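Local structure of alanine dehydrogenase (Archaeoglobus fulgidus, 1OMO) at residues I230-A244 / E284-Q296. The protein catalyses the reversible NAD-dependent oxidative deamination of L-alanine to pyruvate and ammonium, working as a homodimer. Numbering follows the deposited sequence.
Sequences ILKKAKIVVDDLEQA and EITIFDSTGLAIQ. With NAD (nicotinamide-adenine-dinucleotide), chain D.
OD1 of D239 takes three hydrogen bonds from the loop 290-293. The amide N of T291, 2.5 Å from OD1 of D239, comes from above the carboxylate plane. The amide N of G292, 2.7 Å from the same OD1, lies nearly along the C-O axis. OG1 of T291 adds a longer bond on the anti side. OD2 accepts a hydrogen bond from a water, which accepts one from NE2 of Q296. L293 runs alongside the carboxylate in the opposite sense, with CD2 3.4 Å from OD1 of D239.

Q243 grips the same loop from the adjoining helix. Its extended side chain puts NE2 2.7 Å from OG1 of T291 and 3.0 Å from O of G292, the latter in the amide plane. T291 OG1 sits between the backbone N and the carbonyl carbon (chi1 64°), where it can accept from Q243 and donate to D239. D240 caps this helix: its OD2 accepts from N of Q243.

Strands 234-238 and 285-289 run parallel in the Rossmann-type NAD domain. V237 is bonded through its N to O of I287 and through its O to N of D289. On the face carrying A234, I236 and I287, CD1 of I287 packs 3.5 Å from CD2 of L231. NZ of K235 forms a salt bridge with E284 and bonds to O of G278; OE1 of E284 also accepts from N of E280.

In the NAD pocket, CA of G292 lies 3.0 Å from O7N of the nicotinamide amide. An alanine in place of D239 would probably leave the T291 and G292 amides without their acceptor and let this loop shift. The buried carboxylate ties the strand ends to the wall beside the nicotinamide, and its three donors probably favour the charged form.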
ATOM      1  N   ILE A 230      25.722  14.208  19.621  1.00 21.73           N
ATOM      2  CA  ILE A 230      26.301  12.906  19.289  1.00 21.82           C
ATOM      3  C   ILE A 230      26.289  12.804  17.767  1.00 22.94           C
ATOM      4  O   ILE A 230      27.249  12.345  17.170  1.00 24.78           O
ATOM      5  CB  ILE A 230      25.448  11.721  19.859  1.00 20.25           C
ATOM      6  CG1 ILE A 230      25.390  11.801  21.381  1.00 16.90           C
ATOM      7  CG2 ILE A 230      26.023  10.387  19.445  1.00 15.68           C
ATOM      8  CD1 ILE A 230      24.421  10.786  22.026  1.00 18.64           C
ATOM      9  N   LEU A 231      25.203  13.255  17.143  1.00 23.00           N
ATOM     10  CA  LEU A 231      25.069  13.198  15.689  1.00 22.87           C
ATOM     11  C   LEU A 231      26.167  13.982  14.982  1.00 23.53           C
ATOM     12  O   LEU A 231      26.777  13.488  14.024  1.00 23.72           O
ATOM     13  CB  LEU A 231      23.683  13.704  15.243  1.00 20.34           C
ATOM     14  CG  LEU A 231      22.452  12.899  15.690  1.00 22.37           C
ATOM     15  CD1 LEU A 231      21.155  13.503  15.067  1.00 19.47           C
ATOM     16  CD2 LEU A 231      22.632  11.446  15.274  1.00 15.91           C
ATOM     17  N   LYS A 232      26.420  15.194  15.461  1.00 23.11           N
ATOM     18  CA  LYS A 232      27.450  16.070  14.876  1.00 24.54           C
ATOM     19  C   LYS A 232      28.851  15.451  14.821  1.00 24.70           C
ATOM     20  O   LYS A 232      29.638  15.701  13.914  1.00 26.19           O
ATOM     21  CB  LYS A 232      27.567  17.355  15.698  1.00 21.15           C
ATOM     22  CG  LYS A 232      26.345  18.206  15.714  1.00 21.61           C
ATOM     23  CD  LYS A 232      26.604  19.402  16.580  1.00 23.15           C
ATOM     24  CE  LYS A 232      25.401  20.294  16.652  1.00 27.00           C
ATOM     25  NZ  LYS A 232      25.686  21.513  17.459  1.00 23.78           N
ATOM     26  N   LYS A 233      29.129  14.646  15.831  1.00 26.05           N
ATOM     27  CA  LYS A 233      30.427  14.014  16.055  1.00 27.92           C
ATOM     28  C   LYS A 233      30.551  12.582  15.533  1.00 27.00           C
ATOM     29  O   LYS A 233      31.569  11.922  15.776  1.00 27.46           O
ATOM     30  CB  LYS A 233      30.677  14.074  17.583  1.00 28.16           C
ATOM     31  CG  LYS A 233      31.496  12.971  18.232  1.00 32.55           C
ATOM     32  CD  LYS A 233      31.568  13.131  19.792  1.00 31.14           C
ATOM     33  CE  LYS A 233      30.250  12.791  20.475  1.00 32.46           C
ATOM     34  NZ  LYS A 233      30.422  12.346  21.927  1.00 35.45           N
ATOM     35  N   ALA A 234      29.553  12.113  14.781  1.00 23.69           N
ATOM     36  CA  ALA A 234      29.585  10.717  14.357  1.00 21.79           C
ATOM     37  C   ALA A 234      29.455  10.450  12.869  1.00 21.57           C
ATOM     38  O   ALA A 234      29.037  11.309  12.094  1.00 21.73           O
ATOM     39  CB  ALA A 234      28.469   9.926  15.124  1.00 17.81           C
ATOM     40  N   LYS A 235      29.854   9.242  12.476  1.00 19.67           N
ATOM     41  CA  LYS A 235      29.690   8.796  11.111  1.00 18.95           C
ATOM     42  C   LYS A 235      28.290   8.126  11.151  1.00 19.73           C
ATOM     43  O   LYS A 235      28.083   7.060  11.766  1.00 19.50           O
ATOM     44  CB  LYS A 235      30.769   7.783  10.739  1.00 19.31           C
ATOM     45  CG  LYS A 235      30.533   7.132   9.392  1.00 21.94           C
ATOM     46  CD  LYS A 235      31.700   6.214   8.991  1.00 25.97           C
ATOM     47  CE  LYS A 235      32.942   7.013   8.572  1.00 27.68           C
ATOM     48  NZ  LYS A 235      34.185   6.168   8.436  1.00 28.49           N
ATOM     49  N   ILE A 236      27.325   8.780  10.527  1.00 19.46           N
ATOM     50  CA  ILE A 236      25.953   8.287  10.524  1.00 19.33           C
ATOM     51  C   ILE A 236      25.672   7.400   9.309  1.00 17.89           C
ATOM     52  O   ILE A 236      25.905   7.778   8.178  1.00 16.88           O
ATOM     53  CB  ILE A 236      24.963   9.478  10.512  1.00 21.02           C
ATOM     54  CG1 ILE A 236      25.304  10.460  11.636  1.00 18.32           C
ATOM     55  CG2 ILE A 236      23.511   8.976  10.685  1.00 21.46           C
ATOM     56  CD1 ILE A 236      24.527  11.783  11.527  1.00 18.02           C
ATOM     57  N   VAL A 237      25.178   6.207   9.556  1.00 19.06           N
ATOM     58  CA  VAL A 237      24.855   5.316   8.463  1.00 19.28           C
ATOM     59  C   VAL A 237      23.359   5.004   8.565  1.00 19.41           C
ATOM     60  O   VAL A 237      22.906   4.347   9.513  1.00 18.40           O
ATOM     61  CB  VAL A 237      25.721   4.020   8.525  1.00 19.50           C
ATOM     62  CG1 VAL A 237      25.292   2.990   7.432  1.00 17.60           C
ATOM     63  CG2 VAL A 237      27.179   4.407   8.260  1.00 18.36           C
ATOM     64  N   VAL A 238      22.590   5.477   7.586  1.00 16.55           N
ATOM     65  CA  VAL A 238      21.172   5.231   7.644  1.00 17.62           C
ATOM     66  C   VAL A 238      20.703   3.995   6.874  1.00 18.68           C
ATOM     67  O   VAL A 238      21.430   3.332   6.145  1.00 17.85           O
ATOM     68  CB  VAL A 238      20.325   6.450   7.161  1.00 15.74           C
ATOM     69  CG1 VAL A 238      20.810   7.737   7.806  1.00 14.96           C
ATOM     70  CG2 VAL A 238      20.366   6.548   5.652  1.00 14.80           C
ATOM     71  N   ASP A 239      19.431   3.728   7.099  1.00 19.02           N
ATOM     72  CA  ASP A 239      18.630   2.671   6.541  1.00 18.57           C
ATOM     73  C   ASP A 239      18.300   3.020   5.098  1.00 20.16           C
ATOM     74  O   ASP A 239      18.577   2.306   4.141  1.00 20.63           O
ATOM     75  CB  ASP A 239      17.295   2.681   7.274  1.00 19.41           C
ATOM     76  CG  ASP A 239      16.941   1.371   7.705  1.00 21.01           C
ATOM     77  OD1 ASP A 239      15.894   1.206   8.330  1.00 20.69           O
ATOM     78  OD2 ASP A 239      17.763   0.480   7.404  1.00 27.83           O
ATOM     79  N   ASP A 240      17.616   4.140   5.000  1.00 18.36           N
ATOM     80  CA  ASP A 240      17.131   4.661   3.766  1.00 20.79           C
ATOM     81  C   ASP A 240      17.225   6.121   4.031  1.00 21.93           C
ATOM     82  O   ASP A 240      16.704   6.609   5.029  1.00 22.59           O
ATOM     83  CB  ASP A 240      15.679   4.255   3.607  1.00 23.35           C
ATOM     84  CG  ASP A 240      15.039   4.903   2.427  1.00 27.25           C
ATOM     85  OD1 ASP A 240      15.067   4.294   1.345  1.00 32.60           O
ATOM     86  OD2 ASP A 240      14.534   6.041   2.562  1.00 29.68           O
ATOM     87  N   LEU A 241      17.908   6.834   3.169  1.00 22.03           N
ATOM     88  CA  LEU A 241      18.061   8.246   3.401  1.00 24.92           C
ATOM     89  C   LEU A 241      16.738   8.985   3.630  1.00 25.29           C
ATOM     90  O   LEU A 241      16.580   9.681   4.646  1.00 25.31           O
ATOM     91  CB  LEU A 241      18.835   8.890   2.250  1.00 25.11           C
ATOM     92  CG  LEU A 241      19.022  10.394   2.436  1.00 27.92           C
ATOM     93  CD1 LEU A 241      19.670  10.694   3.788  1.00 28.39           C
ATOM     94  CD2 LEU A 241      19.869  10.938   1.275  1.00 29.29           C
ATOM     95  N   GLU A 242      15.776   8.837   2.722  1.00 24.92           N
ATOM     96  CA  GLU A 242      14.526   9.570   2.885  1.00 24.80           C
ATOM     97  C   GLU A 242      13.676   9.191   4.103  1.00 22.69           C
ATOM     98  O   GLU A 242      13.058  10.056   4.723  1.00 18.94           O
ATOM     99  CB  GLU A 242      13.704   9.505   1.604  1.00 27.57           C
ATOM    100  CG  GLU A 242      13.072  10.872   1.256  1.00 35.36           C
ATOM    101  CD  GLU A 242      14.084  12.014   1.011  1.00 37.00           C
ATOM    102  OE1 GLU A 242      13.667  13.191   1.102  1.00 40.94           O
ATOM    103  OE2 GLU A 242      15.279  11.754   0.723  1.00 39.51           O
ATOM    104  N   GLN A 243      13.657   7.913   4.470  1.00 21.20           N
ATOM    105  CA  GLN A 243      12.890   7.516   5.647  1.00 20.19           C
ATOM    106  C   GLN A 243      13.570   8.007   6.937  1.00 20.25           C
ATOM    107  O   GLN A 243      12.893   8.269   7.940  1.00 18.89           O
ATOM    108  CB  GLN A 243      12.726   5.999   5.711  1.00 20.00           C
ATOM    109  CG  GLN A 243      12.070   5.398   4.479  1.00 21.10           C
ATOM    110  CD  GLN A 243      11.709   3.941   4.673  1.00 22.81           C
ATOM    111  OE1 GLN A 243      11.126   3.350   3.798  1.00 27.95           O
ATOM    112  NE2 GLN A 243      12.046   3.361   5.836  1.00 23.15           N
ATOM    113  N   ALA A 244      14.892   8.130   6.924  1.00 19.67           N
ATOM    114  CA  ALA A 244      15.588   8.594   8.123  1.00 20.52           C
ATOM    115  C   ALA A 244      15.225  10.070   8.303  1.00 22.38           C
ATOM    116  O   ALA A 244      14.807  10.476   9.402  1.00 22.68           O
ATOM    117  CB  ALA A 244      17.108   8.408   7.988  1.00 17.64           C
ATOM    118  N   GLU A 284      36.449   6.897  16.011  1.00 24.54           N
ATOM    119  CA  GLU A 284      35.131   7.368  15.620  1.00 24.75           C
ATOM    120  C   GLU A 284      33.917   6.746  16.273  1.00 22.84           C
ATOM    121  O   GLU A 284      33.916   5.594  16.734  1.00 21.12           O
ATOM    122  CB  GLU A 284      34.973   7.316  14.094  1.00 26.30           C
ATOM    123  CG  GLU A 284      35.072   5.954  13.443  1.00 26.87           C
ATOM    124  CD  GLU A 284      34.947   6.060  11.925  1.00 28.04           C
ATOM    125  OE1 GLU A 284      35.194   5.073  11.204  1.00 27.58           O
ATOM    126  OE2 GLU A 284      34.591   7.155  11.455  1.00 28.02           O
ATOM    127  N   ILE A 285      32.874   7.559  16.342  1.00 22.30           N
ATOM    128  CA  ILE A 285      31.607   7.101  16.882  1.00 21.23           C
ATOM    129  C   ILE A 285      30.752   6.796  15.671  1.00 20.43           C
ATOM    130  O   ILE A 285      30.575   7.668  14.834  1.00 18.94           O
ATOM    131  CB  ILE A 285      30.890   8.201  17.695  1.00 21.18           C
ATOM    132  CG1 ILE A 285      31.701   8.474  18.966  1.00 22.07           C
ATOM    133  CG2 ILE A 285      29.411   7.749  17.971  1.00 15.36           C
ATOM    134  CD1 ILE A 285      31.134   9.571  19.901  1.00 23.49           C
ATOM    135  N   THR A 286      30.251   5.568  15.556  1.00 21.39           N
ATOM    136  CA  THR A 286      29.394   5.230  14.416  1.00 19.85           C
ATOM    137  C   THR A 286      27.945   5.104  14.857  1.00 19.72           C
ATOM    138  O   THR A 286      27.658   4.764  16.016  1.00 20.00           O
ATOM    139  CB  THR A 286      29.848   3.899  13.692  1.00 20.66           C
ATOM    140  OG1 THR A 286      30.037   2.855  14.661  1.00 23.29           O
ATOM    141  CG2 THR A 286      31.130   4.121  12.885  1.00 18.46           C
ATOM    142  N   ILE A 287      27.041   5.415  13.927  1.00 17.27           N
ATOM    143  CA  ILE A 287      25.626   5.320  14.182  1.00 13.64           C
ATOM    144  C   ILE A 287      24.876   4.666  13.026  1.00 14.27           C
ATOM    145  O   ILE A 287      25.055   5.024  11.882  1.00 11.23           O
ATOM    146  CB  ILE A 287      24.934   6.704  14.403  1.00 12.63           C
ATOM    147  CG1 ILE A 287      25.363   7.363  15.711  1.00 14.13           C
ATOM    148  CG2 ILE A 287      23.397   6.478  14.473  1.00 15.09           C
ATOM    149  CD1 ILE A 287      24.828   8.809  15.868  1.00 14.92           C
ATOM    150  N   PHE A 288      24.041   3.686  13.356  1.00 15.92           N
ATOM    151  CA  PHE A 288      23.181   3.074  12.371  1.00 15.79           C
ATOM    152  C   PHE A 288      21.750   3.574  12.729  1.00 17.08           C
ATOM    153  O   PHE A 288      21.198   3.222  13.768  1.00 15.63           O
ATOM    154  CB  PHE A 288      23.215   1.541  12.437  1.00 14.34           C
ATOM    155  CG  PHE A 288      22.128   0.883  11.609  1.00 16.29           C
ATOM    156  CD1 PHE A 288      21.240  -0.021  12.179  1.00 14.34           C
ATOM    157  CD2 PHE A 288      22.008   1.161  10.254  1.00 15.29           C
ATOM    158  CE1 PHE A 288      20.250  -0.640  11.407  1.00 16.14           C
ATOM    159  CE2 PHE A 288      21.034   0.549   9.482  1.00 15.82           C
ATOM    160  CZ  PHE A 288      20.147  -0.359  10.051  1.00 14.31           C
ATOM    161  N   ASP A 289      21.193   4.407  11.856  1.00 17.92           N
ATOM    162  CA  ASP A 289      19.853   4.965  11.977  1.00 17.52           C
ATOM    163  C   ASP A 289      18.875   4.019  11.254  1.00 17.29           C
ATOM    164  O   ASP A 289      18.771   4.024  10.023  1.00 17.20           O
ATOM    165  CB  ASP A 289      19.804   6.339  11.316  1.00 16.94           C
ATOM    166  CG  ASP A 289      18.630   7.155  11.782  1.00 19.61           C
ATOM    167  OD1 ASP A 289      18.596   8.356  11.482  1.00 23.05           O
ATOM    168  OD2 ASP A 289      17.736   6.605  12.463  1.00 20.23           O
ATOM    169  N   SER A 290      18.154   3.229  12.039  1.00 16.12           N
ATOM    170  CA  SER A 290      17.233   2.261  11.506  1.00 16.64           C
ATOM    171  C   SER A 290      15.776   2.733  11.465  1.00 17.34           C
ATOM    172  O   SER A 290      15.243   3.250  12.446  1.00 17.85           O
ATOM    173  CB  SER A 290      17.393   0.981  12.327  1.00 13.43           C
ATOM    174  OG  SER A 290      16.441   0.001  12.034  1.00 14.35           O
ATOM    175  N   THR A 291      15.142   2.582  10.309  1.00 16.44           N
ATOM    176  CA  THR A 291      13.744   2.964  10.188  1.00 19.51           C
ATOM    177  C   THR A 291      12.820   1.815   9.803  1.00 19.03           C
ATOM    178  O   THR A 291      11.613   1.931   9.992  1.00 21.73           O
ATOM    179  CB  THR A 291      13.513   4.119   9.154  1.00 19.06           C
ATOM    180  OG1 THR A 291      13.867   3.686   7.831  1.00 23.94           O
ATOM    181  CG2 THR A 291      14.353   5.345   9.510  1.00 21.20           C
ATOM    182  N   GLY A 292      13.365   0.721   9.269  1.00 20.52           N
ATOM    183  CA  GLY A 292      12.539  -0.413   8.826  1.00 20.72           C
ATOM    184  C   GLY A 292      12.160  -0.243   7.346  1.00 19.94           C
ATOM    185  O   GLY A 292      11.425   0.683   6.984  1.00 17.97           O
ATOM    186  N   LEU A 293      12.654  -1.130   6.484  1.00 18.70           N
ATOM    187  CA  LEU A 293      12.376  -0.981   5.054  1.00 18.99           C
ATOM    188  C   LEU A 293      11.534  -2.113   4.471  1.00 19.23           C
ATOM    189  O   LEU A 293      11.672  -3.266   4.881  1.00 18.51           O
ATOM    190  CB  LEU A 293      13.697  -0.894   4.293  1.00 21.30           C
ATOM    191  CG  LEU A 293      14.908  -0.196   4.939  1.00 24.58           C
ATOM    192  CD1 LEU A 293      16.132  -0.384   4.012  1.00 27.63           C
ATOM    193  CD2 LEU A 293      14.640   1.257   5.169  1.00 21.57           C
ATOM    194  N   ALA A 294      10.672  -1.803   3.503  1.00 18.56           N
ATOM    195  CA  ALA A 294       9.849  -2.856   2.905  1.00 17.99           C
ATOM    196  C   ALA A 294      10.716  -3.987   2.318  1.00 16.91           C
ATOM    197  O   ALA A 294      10.330  -5.151   2.363  1.00 20.78           O
ATOM    198  CB  ALA A 294       8.895  -2.281   1.826  1.00 14.92           C
ATOM    199  N   ILE A 295      11.892  -3.681   1.798  1.00 16.39           N
ATOM    200  CA  ILE A 295      12.698  -4.773   1.252  1.00 16.65           C
ATOM    201  C   ILE A 295      13.041  -5.811   2.324  1.00 18.57           C
ATOM    202  O   ILE A 295      13.173  -6.984   2.004  1.00 19.77           O
ATOM    203  CB  ILE A 295      13.986  -4.280   0.522  1.00 16.29           C
ATOM    204  CG1 ILE A 295      14.863  -3.437   1.460  1.00 14.48           C
ATOM    205  CG2 ILE A 295      13.602  -3.490  -0.702  1.00 13.25           C
ATOM    206  CD1 ILE A 295      16.273  -3.184   0.953  1.00 13.73           C
ATOM    207  N   GLN A 296      13.118  -5.401   3.589  1.00 18.63           N
ATOM    208  CA  GLN A 296      13.406  -6.352   4.682  1.00 20.83           C
ATOM    209  C   GLN A 296      12.184  -7.255   4.946  1.00 19.30           C
ATOM    210  O   GLN A 296      12.326  -8.462   5.193  1.00 18.64           O
ATOM    211  CB  GLN A 296      13.816  -5.625   5.999  1.00 18.18           C
ATOM    212  CG  GLN A 296      15.078  -4.746   5.867  1.00 22.83           C
ATOM    213  CD  GLN A 296      15.368  -3.791   7.071  1.00 25.76           C
ATOM    214  OE1 GLN A 296      14.516  -3.026   7.499  1.00 25.74           O
ATOM    215  NE2 GLN A 296      16.595  -3.831   7.572  1.00 28.34           N
TER
HETATM  216  PA  NAD D 400       8.085  -1.592  23.867  1.00 42.62           P
HETATM  217  O1A NAD D 400       7.060  -0.641  24.364  1.00 41.84           O
HETATM  218  O2A NAD D 400       7.941  -3.082  24.209  1.00 43.02           O
HETATM  219  O5B NAD D 400       9.672  -1.250  24.168  1.00 39.47           O
HETATM  220  C5B NAD D 400      10.135   0.121  24.521  1.00 35.24           C
HETATM  221  C4B NAD D 400      10.770   0.027  25.933  1.00 32.55           C
HETATM  222  O4B NAD D 400      11.248   1.423  26.173  1.00 28.95           O
HETATM  223  C3B NAD D 400       9.785  -0.225  27.171  1.00 31.27           C
HETATM  224  O3B NAD D 400      10.232  -1.388  27.974  1.00 28.82           O
HETATM  225  C2B NAD D 400       9.770   1.100  27.972  1.00 28.97           C
HETATM  226  O2B NAD D 400       9.497   1.075  29.326  1.00 27.63           O
HETATM  227  C1B NAD D 400      11.151   1.692  27.552  1.00 29.36           C
HETATM  228  N9A NAD D 400      11.204   3.124  27.598  1.00 28.41           N
HETATM  229  C8A NAD D 400      10.287   4.098  27.255  1.00 30.16           C
HETATM  230  N7A NAD D 400      10.734   5.323  27.429  1.00 31.29           N
HETATM  231  C5A NAD D 400      11.971   5.240  27.899  1.00 26.49           C
HETATM  232  C6A NAD D 400      12.955   6.260  28.262  1.00 26.41           C
HETATM  233  N6A NAD D 400      12.687   7.538  28.182  1.00 24.99           N
HETATM  234  N1A NAD D 400      14.167   5.763  28.708  1.00 24.17           N
HETATM  235  C2A NAD D 400      14.459   4.445  28.812  1.00 27.02           C
HETATM  236  N3A NAD D 400      13.539   3.426  28.478  1.00 25.01           N
HETATM  237  C4A NAD D 400      12.315   3.875  28.010  1.00 27.03           C
HETATM  238  O3  NAD D 400       8.437  -1.558  22.240  1.00 35.43           O
HETATM  239  PN  NAD D 400       9.444  -2.448  21.201  1.00 38.15           P
HETATM  240  O1N NAD D 400      10.324  -3.318  22.059  1.00 40.39           O
HETATM  241  O2N NAD D 400       8.602  -3.008  20.072  1.00 37.75           O
HETATM  242  O5D NAD D 400      10.361  -1.150  20.641  1.00 39.15           O
HETATM  243  C5D NAD D 400       9.399   0.053  20.324  1.00 41.45           C
HETATM  244  C4D NAD D 400      10.101   1.176  19.633  1.00 44.01           C
HETATM  245  O4D NAD D 400      10.769   0.591  18.380  1.00 45.94           O
HETATM  246  C3D NAD D 400       9.176   2.307  19.083  1.00 43.52           C
HETATM  247  O3D NAD D 400       9.872   3.561  18.945  1.00 42.92           O
HETATM  248  C2D NAD D 400       8.763   1.693  17.742  1.00 42.97           C
HETATM  249  O2D NAD D 400       7.984   2.519  16.940  1.00 41.14           O
HETATM  250  C1D NAD D 400      10.192   1.241  17.177  1.00 44.29           C
HETATM  251  N1N NAD D 400      10.299   0.129  16.170  1.00 44.63           N
HETATM  252  C2N NAD D 400      11.130   0.499  15.024  1.00 44.12           C
HETATM  253  C3N NAD D 400      11.419  -0.600  14.137  1.00 44.92           C
HETATM  254  C7N NAD D 400      12.343  -0.171  12.846  1.00 45.93           C
HETATM  255  O7N NAD D 400      12.274  -0.881  11.803  1.00 46.39           O
HETATM  256  N7N NAD D 400      13.157   0.927  12.971  1.00 46.40           N
HETATM  257  C4N NAD D 400      11.000  -1.944  14.287  1.00 43.63           C
HETATM  258  C5N NAD D 400      10.186  -2.165  15.472  1.00 43.73           C
HETATM  259  C6N NAD D 400       9.852  -1.155  16.388  1.00 44.10           C
HETATM  260  O   HOH W   1      33.207  10.192  15.322  1.00 32.51           O
HETATM  261  O   HOH W   2      16.982  -1.338   9.223  1.00 24.71           O
HETATM  262  O   HOH W   3       9.658   0.851   3.367  1.00 16.05           O